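Local atomic coordinates of prephenate dehydrogenase (Aquifex aeolicus, PDB entry 2G5C), a protein that probably catalyses the NAD(+)-dependent oxidative decarboxylation of prephenate to 3-(4-hydroxyphenyl)pyruvate, a step in the biosynthesis of L-tyrosine. Residues A[15-23]-A[158-166]; A[86-97]-A[110-119]. All coordinates share one frame; numbering follows the deposited sequence.

Contact 1 of 2, residues A[15-23]-A[158-166]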
loop_
_atom_site.group_PDB
_atom_site.type_symbol
_atom_site.label_atom_id
_atom_site.label_comp_id
_atom_site.label_asym_id
_atom_site.label_seq_id
_atom_site.Cartn_x
_atom_site.Cartn_y
_atom_site.Cartn_z
ATOM N N SER A 15 -21.987 -0.384 -14.111
ATOM C CA SER A 15 -22.241 -1.111 -12.866
ATOM C C SER A 15 -23.546 -0.671 -12.217
ATOM O O SER A 15 -24.299 -1.498 -11.698
ATOM C CB SER A 15 -21.084 -0.917 -11.875
ATOM O OG SER A 15 -19.890 -1.518 -12.354
ATOM N N PHE A 16 -23.810 0.633 -12.233
ATOM C CA PHE A 16 -25.044 1.151 -11.651
ATOM C C PHE A 16 -26.229 0.583 -12.417
ATOM O O PHE A 16 -27.223 0.167 -11.823
ATOM C CB PHE A 16 -25.086 2.676 -11.732
ATOM C CG PHE A 16 -26.356 3.273 -11.187
ATOM C CD1 PHE A 16 -26.612 3.269 -9.817
ATOM C CD2 PHE A 16 -27.301 3.825 -12.044
ATOM C CE1 PHE A 16 -27.793 3.808 -9.306
ATOM C CE2 PHE A 16 -28.486 4.367 -11.547
ATOM C CZ PHE A 16 -28.732 4.360 -10.175
ATOM N N ALA A 17 -26.112 0.568 -13.739
ATOM C CA ALA A 17 -27.165 0.057 -14.609
ATOM C C ALA A 17 -27.486 -1.405 -14.304
ATOM O O ALA A 17 -28.649 -1.784 -14.163
ATOM C CB ALA A 17 -26.749 0.206 -16.073
ATOM N N LYS A 18 -26.446 -2.225 -14.203
ATOM C CA LYS A 18 -26.631 -3.639 -13.920
ATOM C C LYS A 18 -27.154 -3.826 -12.506
ATOM O O LYS A 18 -28.010 -4.674 -12.258
ATOM C CB LYS A 18 -25.309 -4.384 -14.100
ATOM C CG LYS A 18 -24.712 -4.232 -15.493
ATOM C CD LYS A 18 -23.419 -5.015 -15.648
ATOM C CE LYS A 18 -23.660 -6.514 -15.568
ATOM N NZ LYS A 18 -22.401 -7.284 -15.762
ATOM N N SER A 19 -26.640 -3.030 -11.576
ATOM C CA SER A 19 -27.078 -3.127 -10.194
ATOM C C SER A 19 -28.549 -2.758 -10.122
ATOM O O SER A 19 -29.283 -3.251 -9.267
ATOM C CB SER A 19 -26.261 -2.189 -9.302
ATOM O OG SER A 19 -24.898 -2.575 -9.261
ATOM N N LEU A 20 -28.975 -1.894 -11.036
ATOM C CA LEU A 20 -30.360 -1.448 -11.089
ATOM C C LEU A 20 -31.303 -2.592 -11.445
ATOM O O LEU A 20 -32.306 -2.807 -10.767
ATOM C CB LEU A 20 -30.515 -0.319 -12.113
ATOM C CG LEU A 20 -31.180 0.962 -11.599
ATOM C CD1 LEU A 20 -32.557 0.653 -11.045
ATOM C CD2 LEU A 20 -30.318 1.574 -10.516
ATOM N N ARG A 21 -30.979 -3.317 -12.512
ATOM C CA ARG A 21 -31.798 -4.441 -12.959
ATOM C C ARG A 21 -31.913 -5.523 -11.895
ATOM O O ARG A 21 -33.017 -5.905 -11.503
ATOM C CB ARG A 21 -31.212 -5.061 -14.226
ATOM C CG ARG A 21 -31.357 -4.214 -15.469
ATOM C CD ARG A 21 -32.816 -3.987 -15.813
ATOM N NE ARG A 21 -32.949 -3.203 -17.035
ATOM C CZ ARG A 21 -34.069 -2.602 -17.424
ATOM N NH1 ARG A 21 -35.167 -2.693 -16.682
ATOM N NH2 ARG A 21 -34.084 -1.901 -18.550
ATOM N N ARG A 22 -30.767 -6.024 -11.443
ATOM C CA ARG A 22 -30.734 -7.067 -10.426
ATOM C C ARG A 22 -31.635 -6.713 -9.251
ATOM O O ARG A 22 -32.308 -7.578 -8.693
ATOM C CB ARG A 22 -29.306 -7.272 -9.913
ATOM C CG ARG A 22 -29.198 -8.341 -8.831
ATOM C CD ARG A 22 -27.889 -8.276 -8.051
ATOM N NE ARG A 22 -27.861 -7.208 -7.047
ATOM C CZ ARG A 22 -27.738 -5.911 -7.319
ATOM N NH1 ARG A 22 -27.628 -5.497 -8.573
ATOM N NH2 ARG A 22 -27.712 -5.023 -6.335
ATOM N N SER A 23 -31.638 -5.439 -8.874
ATOM C CA SER A 23 -32.455 -4.983 -7.758
ATOM C C SER A 23 -33.944 -5.068 -8.068
ATOM O O SER A 23 -34.779 -4.811 -7.200
ATOM C CB SER A 23 -32.082 -3.550 -7.373
ATOM O OG SER A 23 -30.788 -3.508 -6.792
ATOM N N LYS A 158 -31.302 8.559 -2.206
ATOM C CA LYS A 158 -30.844 7.755 -1.078
ATOM C C LYS A 158 -31.427 6.349 -1.152
ATOM O O LYS A 158 -30.699 5.360 -1.074
ATOM C CB LYS A 158 -31.255 8.396 0.250
ATOM C CG LYS A 158 -30.931 7.533 1.465
ATOM C CD LYS A 158 -31.325 8.206 2.772
ATOM C CE LYS A 158 -31.038 7.299 3.962
ATOM N NZ LYS A 158 -31.458 7.915 5.253
ATOM N N ARG A 159 -32.744 6.263 -1.302
ATOM C CA ARG A 159 -33.411 4.969 -1.381
ATOM C C ARG A 159 -32.892 4.117 -2.534
ATOM O O ARG A 159 -32.764 2.902 -2.400
ATOM C CB ARG A 159 -34.925 5.151 -1.531
ATOM C CG ARG A 159 -35.612 5.753 -0.314
ATOM C CD ARG A 159 -37.132 5.630 -0.433
ATOM N NE ARG A 159 -37.839 6.242 0.689
ATOM C CZ ARG A 159 -37.856 7.548 0.943
ATOM N NH1 ARG A 159 -37.200 8.385 0.150
ATOM N NH2 ARG A 159 -38.530 8.018 1.987
ATOM N N VAL A 160 -32.603 4.756 -3.666
ATOM C CA VAL A 160 -32.105 4.046 -4.839
ATOM C C VAL A 160 -30.773 3.367 -4.537
ATOM O O VAL A 160 -30.591 2.180 -4.809
ATOM C CB VAL A 160 -31.911 5.002 -6.034
ATOM C CG1 VAL A 160 -31.407 4.227 -7.244
ATOM C CG2 VAL A 160 -33.221 5.701 -6.356
ATOM N N TRP A 161 -29.838 4.128 -3.979
ATOM C CA TRP A 161 -28.532 3.582 -3.634
ATOM C C TRP A 161 -28.682 2.409 -2.672
ATOM O O TRP A 161 -28.012 1.387 -2.813
ATOM C CB TRP A 161 -27.663 4.666 -3.005
ATOM C CG TRP A 161 -27.003 5.560 -4.009
ATOM C CD1 TRP A 161 -27.106 6.917 -4.088
ATOM C CD2 TRP A 161 -26.077 5.167 -5.030
ATOM N NE1 TRP A 161 -26.296 7.396 -5.090
ATOM C CE2 TRP A 161 -25.652 6.343 -5.683
ATOM C CE3 TRP A 161 -25.563 3.934 -5.455
ATOM C CZ2 TRP A 161 -24.732 6.325 -6.741
ATOM C CZ3 TRP A 161 -24.651 3.915 -6.506
ATOM C CH2 TRP A 161 -24.245 5.103 -7.135
ATOM N N GLU A 162 -29.568 2.559 -1.695
ATOM C CA GLU A 162 -29.807 1.502 -0.722
ATOM C C GLU A 162 -30.387 0.275 -1.420
ATOM O O GLU A 162 -30.137 -0.857 -1.007
ATOM C CB GLU A 162 -30.774 1.986 0.366
ATOM C CG GLU A 162 -30.307 3.240 1.087
ATOM C CD GLU A 162 -31.225 3.648 2.224
ATOM O OE1 GLU A 162 -32.412 3.944 1.969
ATOM O OE2 GLU A 162 -30.755 3.676 3.377
ATOM N N ASP A 163 -31.158 0.504 -2.479
ATOM C CA ASP A 163 -31.765 -0.590 -3.228
ATOM C C ASP A 163 -30.721 -1.407 -3.971
ATOM O O ASP A 163 -30.974 -2.544 -4.364
ATOM C CB ASP A 163 -32.806 -0.053 -4.213
ATOM C CG ASP A 163 -34.115 0.317 -3.533
ATOM O OD1 ASP A 163 -34.726 -0.573 -2.904
ATOM O OD2 ASP A 163 -34.533 1.493 -3.624
ATOM N N VAL A 164 -29.548 -0.821 -4.175
ATOM C CA VAL A 164 -28.471 -1.528 -4.849
ATOM C C VAL A 164 -27.408 -1.911 -3.822
ATOM O O VAL A 164 -26.230 -2.042 -4.145
ATOM C CB VAL A 164 -27.844 -0.670 -5.972
ATOM C CG1 VAL A 164 -28.900 -0.341 -7.020
ATOM C CG2 VAL A 164 -27.246 0.601 -5.396
ATOM N N GLY A 165 -27.846 -2.076 -2.575
ATOM C CA GLY A 165 -26.950 -2.475 -1.500
ATOM C C GLY A 165 -26.101 -1.409 -0.833
ATOM O O GLY A 165 -25.387 -1.704 0.127
ATOM N N GLY A 166 -26.172 -0.177 -1.321
ATOM C CA GLY A 166 -25.374 0.887 -0.738
ATOM C C GLY A 166 -25.748 1.286 0.679
ATOM O O GLY A 166 -26.901 1.142 1.093
#

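Contact 2 of 2, residues A[86-97]-A[110-119]. With NAD (nicotinamide-adenine-dinucleotide), chain E.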
loop_
_atom_site.group_PDB
_atom_site.type_symbol
_atom_site.label_atom_id
_atom_site.label_comp_id
_atom_site.label_asym_id
_atom_site.label_seq_id
_atom_site.Cartn_x
_atom_site.Cartn_y
_atom_site.Cartn_z
ATOM N N LEU A 86 -33.705 18.465 -20.209
ATOM C CA LEU A 86 -34.485 17.800 -19.172
ATOM C C LEU A 86 -35.623 18.675 -18.676
ATOM O O LEU A 86 -35.507 19.899 -18.647
ATOM C CB LEU A 86 -33.588 17.445 -17.980
ATOM C CG LEU A 86 -32.373 16.552 -18.240
ATOM C CD1 LEU A 86 -31.519 16.444 -16.969
ATOM C CD2 LEU A 86 -32.847 15.185 -18.697
ATOM N N SER A 87 -36.719 18.042 -18.283
ATOM C CA SER A 87 -37.848 18.785 -17.748
ATOM C C SER A 87 -37.469 19.097 -16.305
ATOM O O SER A 87 -36.600 18.432 -15.734
ATOM C CB SER A 87 -39.119 17.937 -17.777
ATOM O OG SER A 87 -39.068 16.915 -16.799
ATOM N N GLU A 88 -38.112 20.103 -15.721
ATOM C CA GLU A 88 -37.834 20.498 -14.344
ATOM C C GLU A 88 -38.230 19.396 -13.361
ATOM O O GLU A 88 -37.952 19.483 -12.168
ATOM C CB GLU A 88 -38.602 21.779 -14.001
ATOM C CG GLU A 88 -38.380 22.935 -14.964
ATOM C CD GLU A 88 -36.929 23.372 -15.042
ATOM O OE1 GLU A 88 -36.329 23.666 -13.985
ATOM O OE2 GLU A 88 -36.387 23.428 -16.167
ATOM N N ASP A 89 -38.875 18.357 -13.874
ATOM C CA ASP A 89 -39.332 17.239 -13.058
ATOM C C ASP A 89 -38.262 16.145 -12.912
ATOM O O ASP A 89 -38.415 15.208 -12.125
ATOM C CB ASP A 89 -40.612 16.671 -13.693
ATOM C CG ASP A 89 -41.208 15.513 -12.911
ATOM O OD1 ASP A 89 -40.892 15.357 -11.710
ATOM O OD2 ASP A 89 -42.016 14.763 -13.505
ATOM N N ALA A 90 -37.171 16.278 -13.657
ATOM C CA ALA A 90 -36.095 15.288 -13.623
ATOM C C ALA A 90 -35.160 15.404 -12.417
ATOM O O ALA A 90 -34.994 16.481 -11.841
ATOM C CB ALA A 90 -35.275 15.374 -14.913
ATOM N N THR A 91 -34.554 14.279 -12.049
ATOM C CA THR A 91 -33.602 14.223 -10.940
ATOM C C THR A 91 -32.236 13.873 -11.513
ATOM O O THR A 91 -32.111 12.928 -12.293
ATOM C CB THR A 91 -33.980 13.140 -9.912
ATOM O OG1 THR A 91 -35.189 13.516 -9.244
ATOM C CG2 THR A 91 -32.865 12.971 -8.880
ATOM N N VAL A 92 -31.218 14.639 -11.135
ATOM C CA VAL A 92 -29.863 14.404 -11.625
ATOM C C VAL A 92 -28.888 14.226 -10.468
ATOM O O VAL A 92 -28.783 15.092 -9.601
ATOM C CB VAL A 92 -29.360 15.574 -12.496
ATOM C CG1 VAL A 92 -27.933 15.290 -12.972
ATOM C CG2 VAL A 92 -30.288 15.781 -13.685
ATOM N N THR A 93 -28.172 13.103 -10.467
ATOM C CA THR A 93 -27.202 12.821 -9.412
ATOM C C THR A 93 -25.928 12.284 -10.075
ATOM O O THR A 93 -25.933 11.996 -11.268
ATOM C CB THR A 93 -27.797 11.809 -8.383
ATOM O OG1 THR A 93 -26.945 11.721 -7.233
ATOM C CG2 THR A 93 -27.970 10.436 -9.009
ATOM N N ASP A 94 -24.836 12.162 -9.325
ATOM C CA ASP A 94 -23.590 11.687 -9.927
ATOM C C ASP A 94 -22.834 10.613 -9.139
ATOM O O ASP A 94 -23.288 10.131 -8.097
ATOM C CB ASP A 94 -22.655 12.879 -10.184
ATOM C CG ASP A 94 -22.042 13.444 -8.893
ATOM O OD1 ASP A 94 -22.801 13.737 -7.937
ATOM O OD2 ASP A 94 -20.800 13.602 -8.841
ATOM N N GLN A 95 -21.672 10.246 -9.670
ATOM C CA GLN A 95 -20.795 9.247 -9.066
ATOM C C GLN A 95 -19.388 9.814 -8.928
ATOM O O GLN A 95 -18.479 9.124 -8.466
ATOM C CB GLN A 95 -20.736 7.991 -9.944
ATOM C CG GLN A 95 -21.997 7.157 -9.926
ATOM C CD GLN A 95 -21.795 5.786 -10.546
ATOM O OE1 GLN A 95 -21.947 5.603 -11.755
ATOM N NE2 GLN A 95 -21.438 4.815 -9.715
ATOM N N GLY A 96 -19.212 11.068 -9.337
ATOM C CA GLY A 96 -17.907 11.709 -9.268
ATOM C C GLY A 96 -17.156 11.454 -7.971
ATOM O O GLY A 96 -17.768 11.369 -6.907
ATOM N N SER A 97 -15.833 11.331 -8.069
ATOM C CA SER A 97 -14.976 11.075 -6.913
ATOM C C SER A 97 -14.805 12.325 -6.067
ATOM O O SER A 97 -14.447 12.246 -4.891
ATOM C CB SER A 97 -13.593 10.592 -7.367
ATOM O OG SER A 97 -13.670 9.353 -8.045
ATOM N N LEU A 110 -28.268 23.161 -12.819
ATOM C CA LEU A 110 -29.426 22.281 -12.928
ATOM C C LEU A 110 -30.554 22.634 -11.975
ATOM O O LEU A 110 -31.680 22.170 -12.140
ATOM C CB LEU A 110 -29.002 20.832 -12.698
ATOM C CG LEU A 110 -27.997 20.292 -13.714
ATOM C CD1 LEU A 110 -27.534 18.912 -13.285
ATOM C CD2 LEU A 110 -28.640 20.250 -15.097
ATOM N N GLY A 111 -30.247 23.444 -10.968
ATOM C CA GLY A 111 -31.263 23.847 -10.011
ATOM C C GLY A 111 -31.636 22.784 -8.997
ATOM O O GLY A 111 -30.791 22.006 -8.550
ATOM N N LYS A 112 -32.915 22.756 -8.636
ATOM C CA LYS A 112 -33.436 21.809 -7.655
ATOM C C LYS A 112 -33.323 20.357 -8.108
ATOM O O LYS A 112 -33.603 19.439 -7.339
ATOM C CB LYS A 112 -34.902 22.127 -7.356
ATOM C CG LYS A 112 -35.139 23.536 -6.843
ATOM C CD LYS A 112 -34.666 23.710 -5.402
ATOM C CE LYS A 112 -35.508 22.887 -4.430
ATOM N NZ LYS A 112 -35.222 23.224 -3.004
ATOM N N ARG A 113 -32.912 20.149 -9.350
ATOM C CA ARG A 113 -32.791 18.797 -9.878
ATOM C C ARG A 113 -31.572 18.016 -9.397
ATOM O O ARG A 113 -31.634 16.796 -9.248
ATOM C CB ARG A 113 -32.791 18.835 -11.409
ATOM C CG ARG A 113 -34.155 19.161 -11.997
ATOM C CD ARG A 113 -34.118 19.280 -13.506
ATOM N NE ARG A 113 -33.326 20.426 -13.935
ATOM C CZ ARG A 113 -33.515 21.074 -15.077
ATOM N NH1 ARG A 113 -34.474 20.692 -15.909
ATOM N NH2 ARG A 113 -32.750 22.112 -15.386
ATOM N N PHE A 114 -30.476 18.716 -9.131
ATOM C CA PHE A 114 -29.243 18.046 -8.726
ATOM C C PHE A 114 -29.034 17.636 -7.272
ATOM O O PHE A 114 -29.330 18.385 -6.337
ATOM C CB PHE A 114 -28.035 18.877 -9.154
ATOM C CG PHE A 114 -26.726 18.194 -8.901
ATOM C CD1 PHE A 114 -26.335 17.114 -9.684
ATOM C CD2 PHE A 114 -25.911 18.591 -7.846
ATOM C CE1 PHE A 114 -25.148 16.434 -9.417
ATOM C CE2 PHE A 114 -24.722 17.917 -7.570
ATOM C CZ PHE A 114 -24.341 16.837 -8.357
ATOM N N VAL A 115 -28.482 16.433 -7.116
ATOM C CA VAL A 115 -28.147 15.850 -5.825
ATOM C C VAL A 115 -26.776 15.189 -5.989
ATOM O O VAL A 115 -26.620 14.268 -6.793
ATOM C CB VAL A 115 -29.160 14.776 -5.399
ATOM C CG1 VAL A 115 -28.760 14.197 -4.045
ATOM C CG2 VAL A 115 -30.557 15.375 -5.332
ATOM N N GLY A 116 -25.792 15.666 -5.231
ATOM C CA GLY A 116 -24.442 15.125 -5.314
ATOM C C GLY A 116 -24.240 13.784 -4.632
ATOM O O GLY A 116 -24.756 13.546 -3.535
ATOM N N GLY A 117 -23.475 12.907 -5.277
ATOM C CA GLY A 117 -23.224 11.588 -4.717
ATOM C C GLY A 117 -21.846 11.027 -5.040
ATOM O O GLY A 117 -21.193 11.451 -6.005
ATOM N N HIS A 118 -21.403 10.074 -4.223
ATOM C CA HIS A 118 -20.097 9.437 -4.412
ATOM C C HIS A 118 -20.059 8.043 -3.802
ATOM O O HIS A 118 -19.952 7.894 -2.583
ATOM C CB HIS A 118 -18.984 10.266 -3.773
ATOM C CG HIS A 118 -17.637 9.606 -3.821
ATOM N ND1 HIS A 118 -16.580 10.014 -3.037
ATOM C CD2 HIS A 118 -17.178 8.566 -4.559
ATOM C CE1 HIS A 118 -15.530 9.251 -3.285
ATOM N NE2 HIS A 118 -15.867 8.366 -4.204
ATOM N N PRO A 119 -20.160 7.002 -4.641
ATOM C CA PRO A 119 -20.123 5.624 -4.150
ATOM C C PRO A 119 -18.669 5.243 -3.869
ATOM O O PRO A 119 -17.792 5.482 -4.698
ATOM C CB PRO A 119 -20.717 4.836 -5.310
ATOM C CG PRO A 119 -20.224 5.604 -6.502
ATOM C CD PRO A 119 -20.481 7.038 -6.079
HETATM P PA NAD E . -14.629 4.666 -17.502
HETATM O O1A NAD E . -14.836 3.216 -17.363
HETATM O O2A NAD E . -13.396 5.095 -18.268
HETATM O O5B NAD E . -15.957 5.249 -18.160
HETATM C C5B NAD E . -16.060 6.616 -18.433
HETATM C C4B NAD E . -17.002 6.815 -19.606
HETATM O O4B NAD E . -17.011 8.200 -19.830
HETATM C C3B NAD E . -16.487 6.179 -20.918
HETATM O O3B NAD E . -17.392 5.216 -21.442
HETATM C C2B NAD E . -16.256 7.393 -21.821
HETATM O O2B NAD E . -16.428 7.180 -23.206
HETATM C C1B NAD E . -17.238 8.358 -21.199
HETATM N N9A NAD E . -17.119 9.797 -21.490
HETATM C C8A NAD E . -15.994 10.586 -21.555
HETATM N N7A NAD E . -16.367 11.843 -21.848
HETATM C C5A NAD E . -17.713 11.878 -21.971
HETATM C C6A NAD E . -18.649 12.884 -22.258
HETATM N N6A NAD E . -18.264 14.128 -22.478
HETATM N N1A NAD E . -20.008 12.569 -22.311
HETATM C C2A NAD E . -20.444 11.263 -22.082
HETATM N N3A NAD E . -19.526 10.262 -21.798
HETATM C C4A NAD E . -18.190 10.580 -21.746
HETATM O O3 NAD E . -14.589 5.410 -16.046
HETATM P PN NAD E . -15.278 4.879 -14.695
HETATM O O1N NAD E . -16.533 4.189 -15.049
HETATM O O2N NAD E . -14.267 4.073 -13.957
HETATM O O5D NAD E . -15.593 6.167 -13.773
HETATM C C5D NAD E . -16.519 7.156 -14.178
HETATM C C4D NAD E . -16.756 8.230 -13.093
HETATM O O4D NAD E . -16.927 7.611 -11.829
HETATM C C3D NAD E . -15.686 9.312 -12.890
HETATM O O3D NAD E . -16.328 10.589 -12.881
HETATM C C2D NAD E . -15.033 9.010 -11.550
HETATM O O2D NAD E . -14.628 10.184 -10.851
HETATM C C1D NAD E . -16.108 8.194 -10.836
HETATM N N1N NAD E . -15.633 7.105 -9.926
HETATM C C2N NAD E . -14.741 6.163 -10.432
HETATM C C3N NAD E . -14.275 5.130 -9.608
HETATM C C7N NAD E . -13.316 4.122 -10.171
HETATM O O7N NAD E . -12.880 3.127 -9.340
HETATM N N7N NAD E . -12.875 4.149 -11.416
HETATM C C4N NAD E . -14.728 5.065 -8.261
HETATM C C5N NAD E . -15.633 6.028 -7.758
HETATM C C6N NAD E . -16.081 7.051 -8.610
#

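Contact 1 of 2, residues A[15-23]-A[158-166]
The ring of Phe16 turns an edge to one face of the Trp161 indole in a T-shaped stack, the centroids of the phenyl and the six-membered ring 5.3 Å apart and the planes inclined at 62°. Over one face of the Phe16 ring, toward its rim, lies CD2 of Leu20 from the next turn, while at the ring edge CZ meets Val160 CG1 at 4.0 Å. Because CG of Phe16 stands anti to the backbone N (chi1 178°), the ring reaches across to helix 158-163, meeting Val160 at one corner and Trp161 at another. With an alanine here, the face of Trp161 would probably lose its edge-on partner and a gap would open beside Val160 and Leu20. Val164 CG1 packs 3.9 Å from Ser19 CB and 4.2 Å from Leu20 CD2. The Arg22 guanidinium comes edge-on to Val164 CA. Ser23 OG sits 2.6 Å from Asp163 O and 2.9 Å from Ser19 O, and its one proton can serve either acceptor. Ser19 OG turns back to Ser15 O, which it reaches at 2.7 Å from the face opposite the one used by Ser19 N. The geometry after Asp163 fits a Schellman motif with Gly165 as C-prime residue, though the position of Trp161 O is less certain. Phe65 and Met67 of strand 65-68 touch Phe16, and Met67 also touches Trp161. The axes of segments 15-22 and 158-163 cross at 80° and come within 10.3 Å. Both pack on one side of the sheet in the Rossmann-type domain, helix 11-22 following the probable GxGxxG turn.

Contact 2 of 2, residues A[86-97]-A[110-119]
Strands 91-94 and 114-120 are the parallel pair of a beta-alpha-beta unit in the Rossmann-type domain, and at their C-terminal ends they border the NAD site. Both backbone polar groups of Val92 bond to segment 110-119: Val92 N gives a nearly straight bond to Arg113 O (2.9 Å, 177°), and Val92 O accepts from Val115 N. A chi1 of -170° turns Thr93 OG1 away from its backbone N and across to Val115 O, to which it donates at 2.6 Å. Val92 CG1 packs at 3.7 Å on Leu110 CD1, the side chains crossing at about a right angle. Arg113 closes the N-terminal end of the pair. Its NH1 donates in the guanidinium plane to Ser87 O, NE donates to Leu110 O in the carbonyl plane, on a lone pair, and the Glu88 carboxylate lies over one face, with OE2 3.3 Å from NH1 in a salt bridge of charges alone. Toward the cofactor, Asp94 OD1 accepts Gly117 N at 2.9 Å from above the carboxylate plane, while Lys99 pairs with OD2. Ser97 CA stands over one face of the His118 ring, 4.0 Å from its centroid in a CH-pi contact, and NAD C5N lies at the ring edge. Ser97 N bonds to the ribose O2D of NAD, and Ser97 OG shares a hydrogen bond with that oxygen. His118 ND1 is bonded to His176 of helix 173-201. Strand 65-68 flanks 91-94 on the side away from 114-120; helix 151-163 covers Thr91 and Thr93, and the connecting helix 101-110 packs against Phe114.

In the fold
Contacts 1 and 2 have centres 16 Å apart within the nucleotide-binding domain, and in sequence contact 2 is nested inside the loop that contact 1 closes. Segment 15-23 comes early, on the helix after the first strand; 86-97 and 110-119 follow as neighbouring strands of the mixed sheet; 158-166 ends the helix that leads to strand 167-170, the outermost of the sheet within this chain. The helices of contact 1 lie against the sheet to which contact 2 belongs, and the two meet directly: Trp161 CH2 lies 3.8 Å from Gln95 NE2 and also packs on Pro119. The helix pair is thereby joined to the strand ends that line the NAD pocket.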